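LYND (Lyngbya aestuarii, PDB 4V1T) probably converts cysteine residues of cyanobactin precursor peptides to thiazolines, as an ATP-dependent, magnesium-binding cyclodehydratase of the YcaO family. Local coordinates at residues E548-D553 / P735-F740; E108-P113 / W267-H272; E618-G623 / T661-T666. All coordinates share one frame; numbering follows the deposited sequence.

Contact 1 of 3, residues E548-D553 / P735-F740. With MG (magnesium ion), chain O; PO4 (phosphate ion), chain P.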
# COMPACT_ATOMS: atom_id res chain seq x y z
N GLU B 548 26.26 -0.14 16.22
CA GLU B 548 25.63 0.81 17.10
C GLU B 548 26.55 1.06 18.30
O GLU B 548 26.81 2.20 18.65
CB GLU B 548 24.26 0.33 17.56
CG GLU B 548 23.49 1.39 18.34
CD GLU B 548 22.01 1.12 18.37
OE1 GLU B 548 21.56 0.32 19.21
OE2 GLU B 548 21.30 1.70 17.53
N LEU B 549 27.07 -0.00 18.90
CA LEU B 549 27.97 0.14 20.05
C LEU B 549 29.20 1.03 19.76
O LEU B 549 29.54 1.89 20.57
CB LEU B 549 28.44 -1.23 20.52
CG LEU B 549 27.37 -2.17 21.10
CD1 LEU B 549 28.05 -3.40 21.69
CD2 LEU B 549 26.50 -1.50 22.15
N VAL B 550 29.85 0.85 18.61
CA VAL B 550 31.03 1.63 18.28
C VAL B 550 30.62 3.07 17.98
O VAL B 550 31.38 4.01 18.23
CB VAL B 550 31.84 1.06 17.07
CG1 VAL B 550 33.01 1.97 16.71
CG2 VAL B 550 32.34 -0.35 17.36
N GLU B 551 29.42 3.23 17.45
CA GLU B 551 28.86 4.56 17.22
C GLU B 551 28.75 5.34 18.52
O GLU B 551 29.20 6.47 18.60
CB GLU B 551 27.48 4.45 16.56
CG GLU B 551 26.70 5.75 16.42
CD GLU B 551 25.22 5.50 16.19
OE1 GLU B 551 24.88 4.66 15.34
OE2 GLU B 551 24.40 6.14 16.88
N ARG B 552 28.14 4.73 19.53
CA ARG B 552 27.88 5.42 20.80
C ARG B 552 29.19 5.68 21.54
O ARG B 552 29.37 6.75 22.14
CB ARG B 552 26.96 4.63 21.73
CG ARG B 552 25.85 3.87 21.07
CD ARG B 552 24.77 4.72 20.47
NE ARG B 552 23.47 4.08 20.65
CZ ARG B 552 22.36 4.39 20.00
NH1 ARG B 552 22.36 5.34 19.09
NH2 ARG B 552 21.25 3.74 20.27
N ASP B 553 30.09 4.70 21.50
CA ASP B 553 31.41 4.81 22.10
C ASP B 553 32.14 6.00 21.48
O ASP B 553 32.66 6.84 22.20
CB ASP B 553 32.20 3.51 21.91
CG ASP B 553 33.55 3.56 22.57
OD1 ASP B 553 34.51 4.07 21.94
OD2 ASP B 553 33.67 3.08 23.72
N PRO B 735 31.21 -5.25 26.93
CA PRO B 735 31.53 -4.60 28.20
C PRO B 735 32.77 -3.72 28.12
O PRO B 735 33.82 -4.17 27.69
CB PRO B 735 31.76 -5.77 29.15
CG PRO B 735 30.93 -6.87 28.57
CD PRO B 735 31.05 -6.71 27.09
N GLY B 736 32.63 -2.46 28.55
CA GLY B 736 33.72 -1.49 28.50
C GLY B 736 33.42 -0.37 27.51
O GLY B 736 33.78 0.78 27.74
N MET B 737 32.76 -0.69 26.41
CA MET B 737 32.43 0.32 25.41
C MET B 737 31.37 1.26 25.96
O MET B 737 30.47 0.84 26.67
CB MET B 737 31.97 -0.33 24.11
CG MET B 737 33.12 -1.03 23.38
SD MET B 737 32.69 -1.68 21.76
CE MET B 737 32.61 -0.17 20.81
N ARG B 738 31.51 2.53 25.62
CA ARG B 738 30.75 3.59 26.26
C ARG B 738 29.42 3.91 25.57
O ARG B 738 29.31 3.89 24.34
CB ARG B 738 31.59 4.86 26.33
CG ARG B 738 33.05 4.64 26.70
CD ARG B 738 33.20 3.94 28.03
NE ARG B 738 32.70 4.77 29.12
CZ ARG B 738 33.14 4.73 30.37
NH1 ARG B 738 34.10 3.90 30.73
NH2 ARG B 738 32.61 5.54 31.27
N HIS B 739 28.41 4.20 26.39
CA HIS B 739 27.16 4.78 25.93
C HIS B 739 27.40 6.28 25.84
O HIS B 739 28.25 6.80 26.55
CB HIS B 739 26.03 4.44 26.91
CG HIS B 739 24.66 4.50 26.30
ND1 HIS B 739 23.64 3.68 26.72
CD2 HIS B 739 24.14 5.27 25.32
CE1 HIS B 739 22.55 3.94 26.02
NE2 HIS B 739 22.83 4.90 25.17
N PHE B 740 26.68 6.98 24.97
CA PHE B 740 26.80 8.43 24.89
C PHE B 740 25.96 9.15 25.94
O PHE B 740 25.71 10.36 25.83
CB PHE B 740 26.47 8.94 23.48
CG PHE B 740 25.06 8.66 23.01
CD1 PHE B 740 23.96 9.21 23.65
CD2 PHE B 740 24.84 7.92 21.86
CE1 PHE B 740 22.68 8.97 23.19
CE2 PHE B 740 23.56 7.69 21.39
CZ PHE B 740 22.48 8.21 22.05
MG MG O . 19.21 1.53 17.09
P PO4 P . 18.50 4.76 17.54
O1 PO4 P . 18.67 5.51 18.86
O2 PO4 P . 18.88 3.32 17.72
O3 PO4 P . 19.37 5.42 16.50
O4 PO4 P . 17.03 4.82 17.16
O HOH W 1 28.64 1.81 23.17
O HOH W 2 17.22 1.16 16.47
O HOH W 3 19.68 -0.40 16.36
O HOH W 4 18.65 0.26 18.67
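R552 and F740 cross with their flat groups nearly perpendicular: the guanidinium and ring planes are 81° apart, and F740 CZ sits 4.0 Å above one guanidinium face, toward its rim. The closest touch is further back along the arginine, where R552 CD comes within 3.3 Å of F740 CE2. On the opposite face of the guanidinium lies the CH2 chain of E548, so the group is held between aromatic and aliphatic carbon while its nitrogens take polar partners. NE is tied to N530, NH1 makes a weak hydrogen bond and salt bridge with E551 OE2, and NH2 reaches O1 of a phosphate, probably from the crystallisation liquor, at 3.4 Å, again weakly. E548 OE2 also offsets the arginine's charge, but from well out of the guanidinium plane; the same oxygen binds magnesium at 2.1 Å, with CG anti to the backbone N (chi1 -172°) and the chain extended toward the ion. Away from the arginine, the loop is gripped by D553. Its OD2 takes the N-H of R738 on the anti lone pair, at 2.9 Å and almost straight (168°), while OD1 pairs with R748; the R738 guanidinium goes to the carbonyls of R743 and G745. One residue earlier in the loop, M737 lays its methyl against the helix, CE packing tightly at 3.5 Å from V550 CG2. A water donates to L549 O; its 2.5 Å distance to R738 O is doubtfully short. The loop after strand 728-733 is thus fastened along helix 538-561, and R552 runs from this seam toward the metal, next to E548, which binds magnesium and touches ADP: the nucleotide and metal site of a YcaO domain.

Contact 2 of 3, residues E108-P113 / W267-H272; sequences EALRQP and WIVKYH
A109 and V269 bring the two backbones to 5.1 Å between CA atoms, where helix 103-109 is followed by a type I turn (A109 to Q112) against helix 250-275. The small A109 allows this closeness: its CB lies 3.3 Å from H272 CB, and its CA sits over one face of the imidazole, toward the rim. With CG anti to the backbone N (chi1 176°), the H272 ring runs forward along its helix, past A109 to E108 CB. Strand 114-118, which follows directly, belongs to the mixed sheet of the N-terminal half, a region resembling E1-type adenylating folds in related cyclodehydratases; helix 250-275 leads into the same sheet at strand 289-294. Q112 stitches turn to helix with one nitrogen. NE2 donates within the turn to A109 O, nearly straight at 2.8 Å, and across the contact to I268 O at 3.1 Å. Both acceptors lie close to the amide plane, which fixes the rotation of the group, yet NE2 stands well above the carbonyl plane of I268, on the face opposite the helical donor H272 N. With the amide so set, its OE1 meets the edge of the Y271 ring, 3.4 Å from CD2, the two planes only 9° apart. On the buried flank L110 CD2 touches I268 CD1 at 3.9 Å, the two side chains crossing at about a right angle, and W96 of helix 90-98 packs on both L110 and V269.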
# COMPACT_ATOMS: atom_id res chain seq x y z
N GLU B 108 -26.97 -28.54 2.95
CA GLU B 108 -26.71 -29.51 4.01
C GLU B 108 -25.87 -28.88 5.13
O GLU B 108 -26.12 -29.08 6.32
CB GLU B 108 -26.01 -30.75 3.45
CG GLU B 108 -26.42 -32.05 4.13
CD GLU B 108 -27.81 -32.51 3.75
OE1 GLU B 108 -28.22 -32.29 2.59
OE2 GLU B 108 -28.49 -33.09 4.61
N ALA B 109 -24.86 -28.10 4.74
CA ALA B 109 -23.99 -27.46 5.71
C ALA B 109 -24.75 -26.49 6.60
O ALA B 109 -24.45 -26.35 7.79
CB ALA B 109 -22.87 -26.73 5.00
N LEU B 110 -25.74 -25.82 6.03
CA LEU B 110 -26.52 -24.83 6.75
C LEU B 110 -27.42 -25.43 7.82
O LEU B 110 -27.96 -24.70 8.66
CB LEU B 110 -27.37 -24.01 5.76
CG LEU B 110 -26.62 -23.02 4.86
CD1 LEU B 110 -27.58 -22.40 3.85
CD2 LEU B 110 -25.96 -21.93 5.66
N ARG B 111 -27.59 -26.76 7.81
CA ARG B 111 -28.41 -27.46 8.80
C ARG B 111 -27.66 -27.67 10.11
O ARG B 111 -28.24 -28.12 11.09
CB ARG B 111 -28.85 -28.82 8.27
CG ARG B 111 -29.81 -28.75 7.11
CD ARG B 111 -30.24 -30.13 6.67
NE ARG B 111 -31.10 -30.10 5.49
CZ ARG B 111 -31.88 -29.07 5.14
NH1 ARG B 111 -31.94 -27.98 5.89
NH2 ARG B 111 -32.62 -29.14 4.04
N GLN B 112 -26.38 -27.35 10.13
CA GLN B 112 -25.58 -27.49 11.35
C GLN B 112 -26.01 -26.45 12.38
O GLN B 112 -26.01 -25.25 12.08
CB GLN B 112 -24.09 -27.31 11.04
CG GLN B 112 -23.48 -28.42 10.20
CD GLN B 112 -22.07 -28.07 9.75
OE1 GLN B 112 -21.10 -28.56 10.30
NE2 GLN B 112 -21.97 -27.21 8.74
N PRO B 113 -26.39 -26.90 13.59
CA PRO B 113 -26.78 -25.91 14.58
C PRO B 113 -25.58 -25.16 15.18
O PRO B 113 -24.46 -25.67 15.17
CB PRO B 113 -27.50 -26.73 15.65
CG PRO B 113 -26.96 -28.11 15.51
CD PRO B 113 -26.54 -28.28 14.08
N TRP B 267 -18.46 -19.65 7.35
CA TRP B 267 -17.60 -20.55 8.10
C TRP B 267 -18.13 -21.98 8.15
O TRP B 267 -17.40 -22.93 7.90
CB TRP B 267 -17.36 -20.07 9.54
CG TRP B 267 -16.64 -21.10 10.31
CD1 TRP B 267 -17.17 -21.94 11.25
CD2 TRP B 267 -15.26 -21.47 10.18
NE1 TRP B 267 -16.20 -22.79 11.72
CE2 TRP B 267 -15.02 -22.52 11.08
CE3 TRP B 267 -14.21 -21.00 9.39
CZ2 TRP B 267 -13.77 -23.11 11.22
CZ3 TRP B 267 -12.96 -21.59 9.52
CH2 TRP B 267 -12.76 -22.64 10.43
N ILE B 268 -19.41 -22.13 8.49
CA ILE B 268 -19.99 -23.47 8.66
C ILE B 268 -20.02 -24.20 7.32
O ILE B 268 -19.82 -25.43 7.28
CB ILE B 268 -21.42 -23.43 9.26
CG1 ILE B 268 -22.36 -22.58 8.41
CG2 ILE B 268 -21.36 -22.90 10.69
CD1 ILE B 268 -23.81 -22.62 8.85
N VAL B 269 -20.24 -23.47 6.23
CA VAL B 269 -20.26 -24.09 4.90
C VAL B 269 -18.86 -24.57 4.55
O VAL B 269 -18.66 -25.72 4.13
CB VAL B 269 -20.77 -23.12 3.83
CG1 VAL B 269 -20.48 -23.64 2.42
CG2 VAL B 269 -22.26 -22.89 4.02
N LYS B 270 -17.90 -23.68 4.74
CA LYS B 270 -16.50 -24.02 4.56
C LYS B 270 -16.10 -25.23 5.40
O LYS B 270 -15.41 -26.15 4.93
CB LYS B 270 -15.63 -22.81 4.90
CG LYS B 270 -14.13 -23.05 4.91
CD LYS B 270 -13.40 -21.81 4.44
CE LYS B 270 -11.91 -21.90 4.65
NZ LYS B 270 -11.26 -20.58 4.41
N TYR B 271 -16.55 -25.24 6.64
CA TYR B 271 -16.20 -26.31 7.57
C TYR B 271 -16.80 -27.64 7.13
O TYR B 271 -16.15 -28.68 7.24
CB TYR B 271 -16.71 -25.96 8.96
CG TYR B 271 -16.65 -27.11 9.94
CD1 TYR B 271 -15.43 -27.60 10.38
CD2 TYR B 271 -17.81 -27.71 10.41
CE1 TYR B 271 -15.37 -28.65 11.29
CE2 TYR B 271 -17.75 -28.75 11.31
CZ TYR B 271 -16.53 -29.21 11.75
OH TYR B 271 -16.46 -30.25 12.64
N HIS B 272 -18.04 -27.60 6.63
CA HIS B 272 -18.72 -28.79 6.17
C HIS B 272 -17.96 -29.42 5.00
O HIS B 272 -17.77 -30.63 4.98
CB HIS B 272 -20.14 -28.45 5.75
CG HIS B 272 -20.89 -29.61 5.17
ND1 HIS B 272 -21.42 -30.62 5.95
CD2 HIS B 272 -21.22 -29.91 3.89
CE1 HIS B 272 -22.03 -31.50 5.18
NE2 HIS B 272 -21.92 -31.09 3.92

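Contact 3 of 3, residues E618-G623 / T661-T666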
# COMPACT_ATOMS: atom_id res chain seq x y z
N GLU B 618 18.85 28.35 16.92
CA GLU B 618 19.74 27.64 15.99
C GLU B 618 19.31 26.20 15.72
O GLU B 618 19.68 25.63 14.70
CB GLU B 618 21.17 27.67 16.51
CG GLU B 618 21.79 29.05 16.47
CD GLU B 618 23.29 29.04 16.74
OE1 GLU B 618 23.88 27.94 16.79
OE2 GLU B 618 23.87 30.13 16.91
N ARG B 619 18.56 25.62 16.65
CA ARG B 619 18.04 24.26 16.53
C ARG B 619 19.17 23.29 16.20
O ARG B 619 19.14 22.61 15.17
CB ARG B 619 16.96 24.17 15.44
CG ARG B 619 15.89 25.25 15.52
CD ARG B 619 14.61 24.79 16.18
NE ARG B 619 13.47 25.39 15.49
CZ ARG B 619 12.24 25.47 15.98
NH1 ARG B 619 11.97 24.99 17.18
NH2 ARG B 619 11.27 26.03 15.27
N LEU B 620 20.17 23.26 17.06
CA LEU B 620 21.30 22.38 16.86
C LEU B 620 20.80 20.94 16.86
O LEU B 620 20.21 20.45 17.82
CB LEU B 620 22.37 22.57 17.94
CG LEU B 620 23.07 23.92 17.92
CD1 LEU B 620 24.01 24.06 19.11
CD2 LEU B 620 23.82 24.11 16.60
N ILE B 621 21.04 20.28 15.75
CA ILE B 621 20.64 18.92 15.61
C ILE B 621 21.83 18.13 15.10
O ILE B 621 22.70 18.65 14.40
CB ILE B 621 19.40 18.82 14.70
CG1 ILE B 621 18.22 19.46 15.44
CG2 ILE B 621 19.08 17.36 14.36
CD1 ILE B 621 16.99 19.65 14.64
N LEU B 622 21.88 16.88 15.48
CA LEU B 622 22.96 16.03 15.04
C LEU B 622 22.51 14.57 14.97
O LEU B 622 21.47 14.19 15.52
CB LEU B 622 24.16 16.21 15.96
CG LEU B 622 23.84 16.27 17.44
CD1 LEU B 622 23.63 14.87 17.95
CD2 LEU B 622 24.94 16.97 18.21
N GLY B 623 23.28 13.77 14.26
CA GLY B 623 22.94 12.38 14.02
C GLY B 623 24.20 11.58 13.83
O GLY B 623 25.22 12.12 13.39
N THR B 661 13.83 19.83 23.77
CA THR B 661 13.29 21.13 23.39
C THR B 661 14.17 22.28 23.92
O THR B 661 14.52 23.17 23.19
CB THR B 661 11.85 21.28 23.92
OG1 THR B 661 11.02 20.26 23.37
CG2 THR B 661 11.30 22.58 23.54
N ASP B 662 14.57 22.19 25.17
CA ASP B 662 15.46 23.18 25.78
C ASP B 662 16.73 23.37 24.95
O ASP B 662 17.14 24.49 24.66
CB ASP B 662 15.84 22.76 27.20
CG ASP B 662 16.44 23.89 28.00
OD1 ASP B 662 17.50 24.43 27.60
OD2 ASP B 662 15.86 24.26 29.05
N TRP B 663 17.34 22.25 24.59
CA TRP B 663 18.54 22.25 23.77
C TRP B 663 18.33 22.98 22.44
O TRP B 663 19.16 23.78 22.01
CB TRP B 663 18.98 20.82 23.51
CG TRP B 663 19.95 20.70 22.39
CD1 TRP B 663 19.66 20.49 21.07
CD2 TRP B 663 21.37 20.76 22.48
NE1 TRP B 663 20.81 20.43 20.34
CE2 TRP B 663 21.88 20.60 21.18
CE3 TRP B 663 22.27 20.95 23.54
CZ2 TRP B 663 23.24 20.62 20.91
CZ3 TRP B 663 23.62 20.96 23.27
CH2 TRP B 663 24.09 20.80 21.97
N LEU B 664 17.20 22.69 21.80
CA LEU B 664 16.91 23.22 20.47
C LEU B 664 16.72 24.74 20.46
O LEU B 664 17.21 25.43 19.57
CB LEU B 664 15.68 22.53 19.89
CG LEU B 664 15.88 21.09 19.44
CD1 LEU B 664 14.55 20.36 19.30
CD2 LEU B 664 16.64 21.04 18.13
N ILE B 665 16.00 25.26 21.45
CA ILE B 665 15.69 26.69 21.49
C ILE B 665 16.84 27.50 22.09
O ILE B 665 17.10 28.62 21.64
CB ILE B 665 14.36 26.98 22.25
CG1 ILE B 665 14.25 28.48 22.59
CG2 ILE B 665 14.26 26.19 23.54
CD1 ILE B 665 12.87 28.90 23.08
N THR B 666 17.52 26.94 23.09
CA THR B 666 18.50 27.71 23.87
C THR B 666 19.92 27.66 23.30
O THR B 666 20.56 28.69 23.12
CB THR B 666 18.58 27.24 25.34
OG1 THR B 666 19.01 25.88 25.41
CG2 THR B 666 17.23 27.39 26.03
O HOH W 5 19.47 28.05 19.50
O HOH W 6 20.17 24.37 19.41
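The indole of W663 meets L620 with its edge: carbonyl O of L620 lies in the ring plane beside NE1, while a water (water 6) sits above one face, toward the rim. The NE1 to L620 O bond is short, 2.6 Å, with an angle of 150° at the hydrogen, and the nitrogen stands 35° out of the carbonyl plane. L620 crosses the indole at about a right angle, its CB 3.7 Å from W663 CZ2, and the rings of H672 and F775 meet the tryptophan from outside the two segments. Water 6 accepts from L620 N at 2.6 Å and lies 2.9 Å from W663 O, to which it can donate. Next to it R619 N makes a weak bond to L664 O; R619 has left-handed backbone angles here, and its guanidinium turns off to a salt bridge with D653. L664 reaches the strand with one branch: with CG anti to its own carbonyl carbon (chi1 -73°), CD2 presses on I621 CG1 at a tight 3.5 Å, and L648 of helix 630-649 backs the leucine. So the short helix 661-666 is laid over the start of strand 621-626, an outer strand of a three-stranded antiparallel sheet. Through P774 and F775 the same tryptophan also touches the proline-rich C-terminal tail, a recognised feature of azoline-forming YcaO enzymes.

Overall arrangement
Contact 2 comes first along the chain and closes before the others open; contact 3 is nested within the loop closed by contact 1. Contacts 1 and 3 share the YcaO region, with centres 23 Å apart and nearest atoms about 6 Å apart. Strand 621-626 joins them: contact 3 packs on its start, while E551 of contact 1 touches F624 and A626 further along. The C-terminal tail reaches both, through M773 at F740 and F775 at W663. Contact 2 lies on the opposite side of the chain's centre, over 60 Å from either by centres, in the N-terminal half that carries the zinc site, well away from the ADP and magnesium.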